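Local structure of uncharacterized protein (Bacteroides ovatus, 4FS7) at residues Y221-I235 against E243-S257. The protein is of unknown function but, as an extracellular protein built of BspA-type leucine-rich repeats, probably binds other proteins. Residues are numbered along the deposited sequence; the frame is centred on the assembly and turned at random.
Sequences YLGDFALSKTGVKNI and ELGKSVFYGCTDLES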
loop_
_atom_site.group_PDB
_atom_site.type_symbol
_atom_site.label_atom_id
_atom_site.label_comp_id
_atom_site.label_asym_id
_atom_site.label_seq_id
_atom_site.Cartn_x
_atom_site.Cartn_y
_atom_site.Cartn_z
ATOM N N TYR A 221 -4.311 12.935 -0.046
ATOM C CA TYR A 221 -5.039 11.731 -0.414
ATOM C C TYR A 221 -4.309 10.477 -0.078
ATOM O O TYR A 221 -3.152 10.316 -0.454
ATOM C CB TYR A 221 -5.352 11.763 -1.922
ATOM C CG TYR A 221 -6.121 10.557 -2.435
ATOM C CD1 TYR A 221 -5.484 9.377 -2.824
ATOM C CD2 TYR A 221 -7.485 10.576 -2.475
ATOM C CE1 TYR A 221 -6.200 8.293 -3.289
ATOM C CE2 TYR A 221 -8.215 9.472 -2.895
ATOM C CZ TYR A 221 -7.566 8.322 -3.294
ATOM O OH TYR A 221 -8.289 7.213 -3.742
ATOM N N LEU A 222 -5.001 9.549 0.570
ATOM C CA LEU A 222 -4.516 8.154 0.765
ATOM C C LEU A 222 -5.532 7.199 0.175
ATOM O O LEU A 222 -6.694 7.218 0.549
ATOM C CB LEU A 222 -4.351 7.720 2.239
ATOM C CG LEU A 222 -3.464 8.548 3.137
ATOM C CD1 LEU A 222 -3.450 8.026 4.587
ATOM C CD2 LEU A 222 -2.060 8.684 2.628
ATOM N N GLY A 223 -5.081 6.335 -0.737
ATOM C CA GLY A 223 -5.941 5.423 -1.456
ATOM C C GLY A 223 -6.339 4.179 -0.662
ATOM O O GLY A 223 -5.932 3.945 0.497
ATOM N N ASP A 224 -7.151 3.369 -1.305
ATOM C CA ASP A 224 -7.697 2.189 -0.697
ATOM C C ASP A 224 -6.587 1.252 -0.218
ATOM O O ASP A 224 -5.636 1.002 -0.960
ATOM C CB ASP A 224 -8.587 1.390 -1.682
ATOM C CG ASP A 224 -9.834 2.115 -2.166
ATOM O OD1 ASP A 224 -10.128 3.222 -1.709
ATOM O OD2 ASP A 224 -10.514 1.515 -3.027
ATOM N N PHE A 225 -6.660 0.765 1.018
ATOM C CA PHE A 225 -5.691 -0.140 1.584
ATOM C C PHE A 225 -4.254 0.415 1.600
ATOM O O PHE A 225 -3.304 -0.325 1.754
ATOM C CB PHE A 225 -5.684 -1.519 0.875
ATOM C CG PHE A 225 -6.931 -2.321 1.075
ATOM C CD1 PHE A 225 -7.036 -3.211 2.155
ATOM C CD2 PHE A 225 -7.964 -2.258 0.180
ATOM C CE1 PHE A 225 -8.170 -3.976 2.331
ATOM C CE2 PHE A 225 -9.111 -3.039 0.382
ATOM C CZ PHE A 225 -9.184 -3.883 1.430
ATOM N N ALA A 226 -4.072 1.745 1.514
ATOM C CA ALA A 226 -2.713 2.277 1.331
ATOM C C ALA A 226 -1.763 1.991 2.449
ATOM O O ALA A 226 -0.550 1.858 2.210
ATOM C CB ALA A 226 -2.731 3.772 1.010
ATOM N N LEU A 227 -2.299 1.918 3.671
ATOM C CA LEU A 227 -1.495 1.649 4.858
ATOM C C LEU A 227 -2.016 0.396 5.556
ATOM O O LEU A 227 -1.837 0.245 6.758
ATOM C CB LEU A 227 -1.458 2.874 5.782
ATOM C CG LEU A 227 -0.683 4.073 5.239
ATOM C CD1 LEU A 227 -0.927 5.314 6.110
ATOM C CD2 LEU A 227 0.795 3.696 5.233
ATOM N N SER A 228 -2.609 -0.522 4.819
ATOM C CA SER A 228 -3.139 -1.746 5.418
ATOM C C SER A 228 -2.029 -2.663 5.851
ATOM O O SER A 228 -1.005 -2.820 5.165
ATOM C CB SER A 228 -4.026 -2.431 4.398
ATOM O OG SER A 228 -4.438 -3.700 4.839
ATOM N N LYS A 229 -2.206 -3.322 6.985
ATOM C CA LYS A 229 -1.216 -4.265 7.501
ATOM C C LYS A 229 0.163 -3.631 7.579
ATOM O O LYS A 229 1.164 -4.208 7.137
ATOM C CB LYS A 229 -1.184 -5.538 6.665
ATOM C CG LYS A 229 -2.406 -6.392 6.876
ATOM C CD LYS A 229 -2.367 -7.143 8.213
ATOM C CE LYS A 229 -3.600 -7.929 8.311
ATOM N NZ LYS A 229 -3.990 -8.214 9.681
ATOM N N THR A 230 0.205 -2.405 8.085
ATOM C CA THR A 230 1.442 -1.746 8.414
ATOM C C THR A 230 1.693 -1.763 9.914
ATOM O O THR A 230 0.867 -2.259 10.688
ATOM C CB THR A 230 1.498 -0.324 7.839
ATOM O OG1 THR A 230 0.473 0.476 8.447
ATOM C CG2 THR A 230 1.436 -0.322 6.290
ATOM N N GLY A 231 2.837 -1.219 10.328
ATOM C CA GLY A 231 3.269 -1.271 11.711
ATOM C C GLY A 231 2.960 -0.001 12.490
ATOM O O GLY A 231 3.478 0.165 13.602
ATOM N N VAL A 232 2.144 0.901 11.942
ATOM C CA VAL A 232 1.920 2.183 12.592
ATOM C C VAL A 232 1.265 2.014 13.962
ATOM O O VAL A 232 0.411 1.148 14.170
ATOM C CB VAL A 232 1.054 3.106 11.687
ATOM C CG1 VAL A 232 1.884 3.449 10.405
ATOM C CG2 VAL A 232 -0.296 2.454 11.333
ATOM N N LYS A 233 1.673 2.861 14.910
ATOM C CA LYS A 233 1.202 2.755 16.310
ATOM C C LYS A 233 0.184 3.808 16.696
ATOM O O LYS A 233 -0.805 3.497 17.350
ATOM C CB LYS A 233 2.403 2.854 17.263
ATOM C CG LYS A 233 2.042 2.684 18.756
ATOM C CD LYS A 233 3.275 3.007 19.660
ATOM C CE LYS A 233 3.212 2.328 21.028
ATOM N NZ LYS A 233 3.412 0.828 20.932
ATOM N N ASN A 234 0.413 5.073 16.319
ATOM C CA ASN A 234 -0.473 6.179 16.662
ATOM C C ASN A 234 -0.617 7.050 15.440
ATOM O O ASN A 234 0.368 7.597 14.944
ATOM C CB ASN A 234 0.070 7.005 17.842
ATOM C CG ASN A 234 0.206 6.192 19.097
ATOM O OD1 ASN A 234 -0.797 5.825 19.751
ATOM N ND2 ASN A 234 1.406 5.870 19.437
ATOM N N ILE A 235 -1.818 7.141 14.896
ATOM C CA ILE A 235 -2.067 7.904 13.710
ATOM C C ILE A 235 -2.848 9.161 14.060
ATOM O O ILE A 235 -3.879 9.130 14.749
ATOM C CB ILE A 235 -2.862 7.034 12.671
ATOM C CG1 ILE A 235 -1.934 6.025 12.036
ATOM C CG2 ILE A 235 -3.526 7.906 11.585
ATOM C CD1 ILE A 235 -0.869 6.635 11.066
ATOM N N GLU A 243 -9.135 13.580 1.417
ATOM C CA GLU A 243 -9.802 12.325 1.182
ATOM C C GLU A 243 -8.957 11.134 1.594
ATOM O O GLU A 243 -7.782 11.051 1.257
ATOM C CB GLU A 243 -10.200 12.167 -0.280
ATOM C CG GLU A 243 -10.990 10.890 -0.520
ATOM C CD GLU A 243 -11.531 10.695 -1.922
ATOM O OE1 GLU A 243 -11.278 11.531 -2.807
ATOM O OE2 GLU A 243 -12.212 9.675 -2.148
ATOM N N LEU A 244 -9.617 10.225 2.311
ATOM C CA LEU A 244 -9.129 8.879 2.587
ATOM C C LEU A 244 -10.046 7.916 1.852
ATOM O O LEU A 244 -11.266 8.101 1.876
ATOM C CB LEU A 244 -9.158 8.549 4.092
ATOM C CG LEU A 244 -8.450 9.531 5.009
ATOM C CD1 LEU A 244 -8.621 9.123 6.445
ATOM C CD2 LEU A 244 -6.981 9.674 4.649
ATOM N N GLY A 245 -9.447 6.932 1.181
ATOM C CA GLY A 245 -10.160 5.863 0.516
ATOM C C GLY A 245 -10.789 4.867 1.474
ATOM O O GLY A 245 -11.044 5.182 2.628
ATOM N N LYS A 246 -11.033 3.662 0.966
ATOM C CA LYS A 246 -11.597 2.578 1.769
ATOM C C LYS A 246 -10.488 1.775 2.441
ATOM O O LYS A 246 -9.422 1.552 1.851
ATOM C CB LYS A 246 -12.382 1.649 0.860
ATOM C CG LYS A 246 -13.527 2.283 0.148
ATOM C CD LYS A 246 -14.030 1.423 -1.041
ATOM C CE LYS A 246 -15.111 2.126 -1.820
ATOM N NZ LYS A 246 -15.390 1.382 -3.075
ATOM N N SER A 247 -10.733 1.273 3.649
ATOM C CA SER A 247 -9.887 0.224 4.182
ATOM C C SER A 247 -8.412 0.659 4.306
ATOM O O SER A 247 -7.524 -0.173 4.265
ATOM C CB SER A 247 -9.986 -1.056 3.336
ATOM O OG SER A 247 -11.356 -1.441 3.174
ATOM N N VAL A 248 -8.165 1.948 4.543
ATOM C CA VAL A 248 -6.831 2.466 4.461
ATOM C C VAL A 248 -5.905 1.817 5.471
ATOM O O VAL A 248 -4.741 1.626 5.167
ATOM C CB VAL A 248 -6.789 4.006 4.562
ATOM C CG1 VAL A 248 -5.355 4.537 4.584
ATOM C CG2 VAL A 248 -7.579 4.669 3.441
ATOM N N PHE A 249 -6.422 1.536 6.676
ATOM C CA PHE A 249 -5.662 0.952 7.714
ATOM C C PHE A 249 -6.130 -0.475 8.042
ATOM O O PHE A 249 -5.947 -0.998 9.154
ATOM C CB PHE A 249 -5.712 1.814 8.989
ATOM C CG PHE A 249 -5.104 3.163 8.788
ATOM C CD1 PHE A 249 -3.722 3.359 8.924
ATOM C CD2 PHE A 249 -5.881 4.238 8.397
ATOM C CE1 PHE A 249 -3.149 4.598 8.703
ATOM C CE2 PHE A 249 -5.327 5.458 8.189
ATOM C CZ PHE A 249 -3.951 5.652 8.319
ATOM N N TYR A 250 -6.680 -1.152 7.053
ATOM C CA TYR A 250 -7.251 -2.473 7.287
ATOM C C TYR A 250 -6.287 -3.408 7.965
ATOM O O TYR A 250 -5.173 -3.622 7.499
ATOM C CB TYR A 250 -7.676 -3.091 5.939
ATOM C CG TYR A 250 -8.389 -4.394 6.095
ATOM C CD1 TYR A 250 -7.679 -5.569 6.274
ATOM C CD2 TYR A 250 -9.761 -4.463 6.139
ATOM C CE1 TYR A 250 -8.317 -6.778 6.526
ATOM C CE2 TYR A 250 -10.406 -5.682 6.350
ATOM C CZ TYR A 250 -9.684 -6.814 6.561
ATOM O OH TYR A 250 -10.403 -7.984 6.821
ATOM N N GLY A 251 -6.706 -4.017 9.079
ATOM C CA GLY A 251 -5.964 -5.066 9.688
ATOM C C GLY A 251 -4.666 -4.703 10.371
ATOM O O GLY A 251 -3.858 -5.581 10.649
ATOM N N CYS A 252 -4.415 -3.406 10.591
ATOM C CA CYS A 252 -3.189 -2.987 11.287
ATOM C C CYS A 252 -3.256 -3.500 12.714
ATOM O O CYS A 252 -4.142 -3.143 13.429
ATOM C CB CYS A 252 -3.020 -1.483 11.285
ATOM S SG CYS A 252 -2.600 -0.808 9.671
ATOM N N THR A 253 -2.337 -4.337 13.128
ATOM C CA THR A 253 -2.425 -4.975 14.442
ATOM C C THR A 253 -1.679 -4.241 15.564
ATOM O O THR A 253 -1.912 -4.516 16.745
ATOM C CB THR A 253 -1.899 -6.436 14.367
ATOM O OG1 THR A 253 -0.531 -6.436 13.997
ATOM C CG2 THR A 253 -2.709 -7.250 13.388
ATOM N N ASP A 254 -0.809 -3.306 15.201
ATOM C CA ASP A 254 -0.019 -2.556 16.155
ATOM C C ASP A 254 -0.573 -1.168 16.416
ATOM O O ASP A 254 -0.090 -0.426 17.273
ATOM C CB ASP A 254 1.441 -2.442 15.681
ATOM C CG ASP A 254 2.123 -3.769 15.601
ATOM O OD1 ASP A 254 1.777 -4.605 16.434
ATOM O OD2 ASP A 254 2.961 -3.980 14.685
ATOM N N LEU A 255 -1.640 -0.802 15.725
ATOM C CA LEU A 255 -2.222 0.522 15.783
ATOM C C LEU A 255 -3.021 0.630 17.063
ATOM O O LEU A 255 -4.014 -0.103 17.245
ATOM C CB LEU A 255 -3.106 0.767 14.566
ATOM C CG LEU A 255 -3.795 2.105 14.441
ATOM C CD1 LEU A 255 -2.808 3.273 14.407
ATOM C CD2 LEU A 255 -4.659 2.104 13.170
ATOM N N GLU A 256 -2.611 1.540 17.939
ATOM C CA GLU A 256 -3.196 1.716 19.261
ATOM C C GLU A 256 -4.138 2.890 19.411
ATOM O O GLU A 256 -5.033 2.865 20.260
ATOM C CB GLU A 256 -2.098 1.820 20.303
ATOM C CG GLU A 256 -1.281 0.572 20.459
ATOM C CD GLU A 256 -0.129 0.717 21.478
ATOM O OE1 GLU A 256 -0.098 1.730 22.234
ATOM O OE2 GLU A 256 0.721 -0.194 21.533
ATOM N N SER A 257 -3.902 3.961 18.688
ATOM C CA SER A 257 -4.761 5.118 18.726
ATOM C C SER A 257 -4.859 5.771 17.371
ATOM O O SER A 257 -3.900 5.768 16.586
ATOM C CB SER A 257 -4.357 6.186 19.737
ATOM O OG SER A 257 -3.229 6.881 19.317
HETATM O O HOH W 1 -10.972 7.368 -3.319
HETATM O O HOH W 2 -12.767 1.858 -4.474
HETATM O O HOH W 3 -0.267 -1.375 13.047
HETATM O O HOH W 4 -0.253 -4.770 11.042
HETATM O O HOH W 5 -0.650 4.329 22.308
HETATM O O HOH W 6 -3.746 9.053 17.634
#
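Tyr250 O is gripped by two donors from Ser228-Lys229: the hydroxyl OG of Ser228 at 2.8 Å and the backbone N of Lys229 at 3.0 Å approach from opposite faces of the carbonyl plane. The short serine side chain, its OG anti to its own N (chi1 173°), keeps the hydroxyl near the backbone, where it shares this oxygen with the adjacent Lys229 N. The Lys229 chain bends at chi2 (-76°), turning NZ back onto a lone pair of Gly251 O at 2.8 Å; Gly251, lacking a side chain, lets it pass close over the backbone. Thr230 OG1 donates to Leu227 O within its own turn, while Thr230 N gives a long 3.6 Å bond to Cys252 SG, a soft, weak acceptor. Asp224 OD1 takes Lys246 N from above its carboxylate plane, while Ser247 CB sits over the centre of the Phe225 ring, 3.5 Å from the centroid. Inside, Phe249 CE1 meets Leu227 CD1 at 3.5 Å, and Ile235 and Val232 add branched aliphatic surface. At the exposed end, Lys233 NZ pairs with Glu256 OE2 in a salt bridge of 2.9 Å. Parallel bridges of Tyr221-Leu222 with Glu243-Leu244 and Asn234 with Ser257 flank the matching turns, typical of stacked coils in a leucine-rich repeat solenoid.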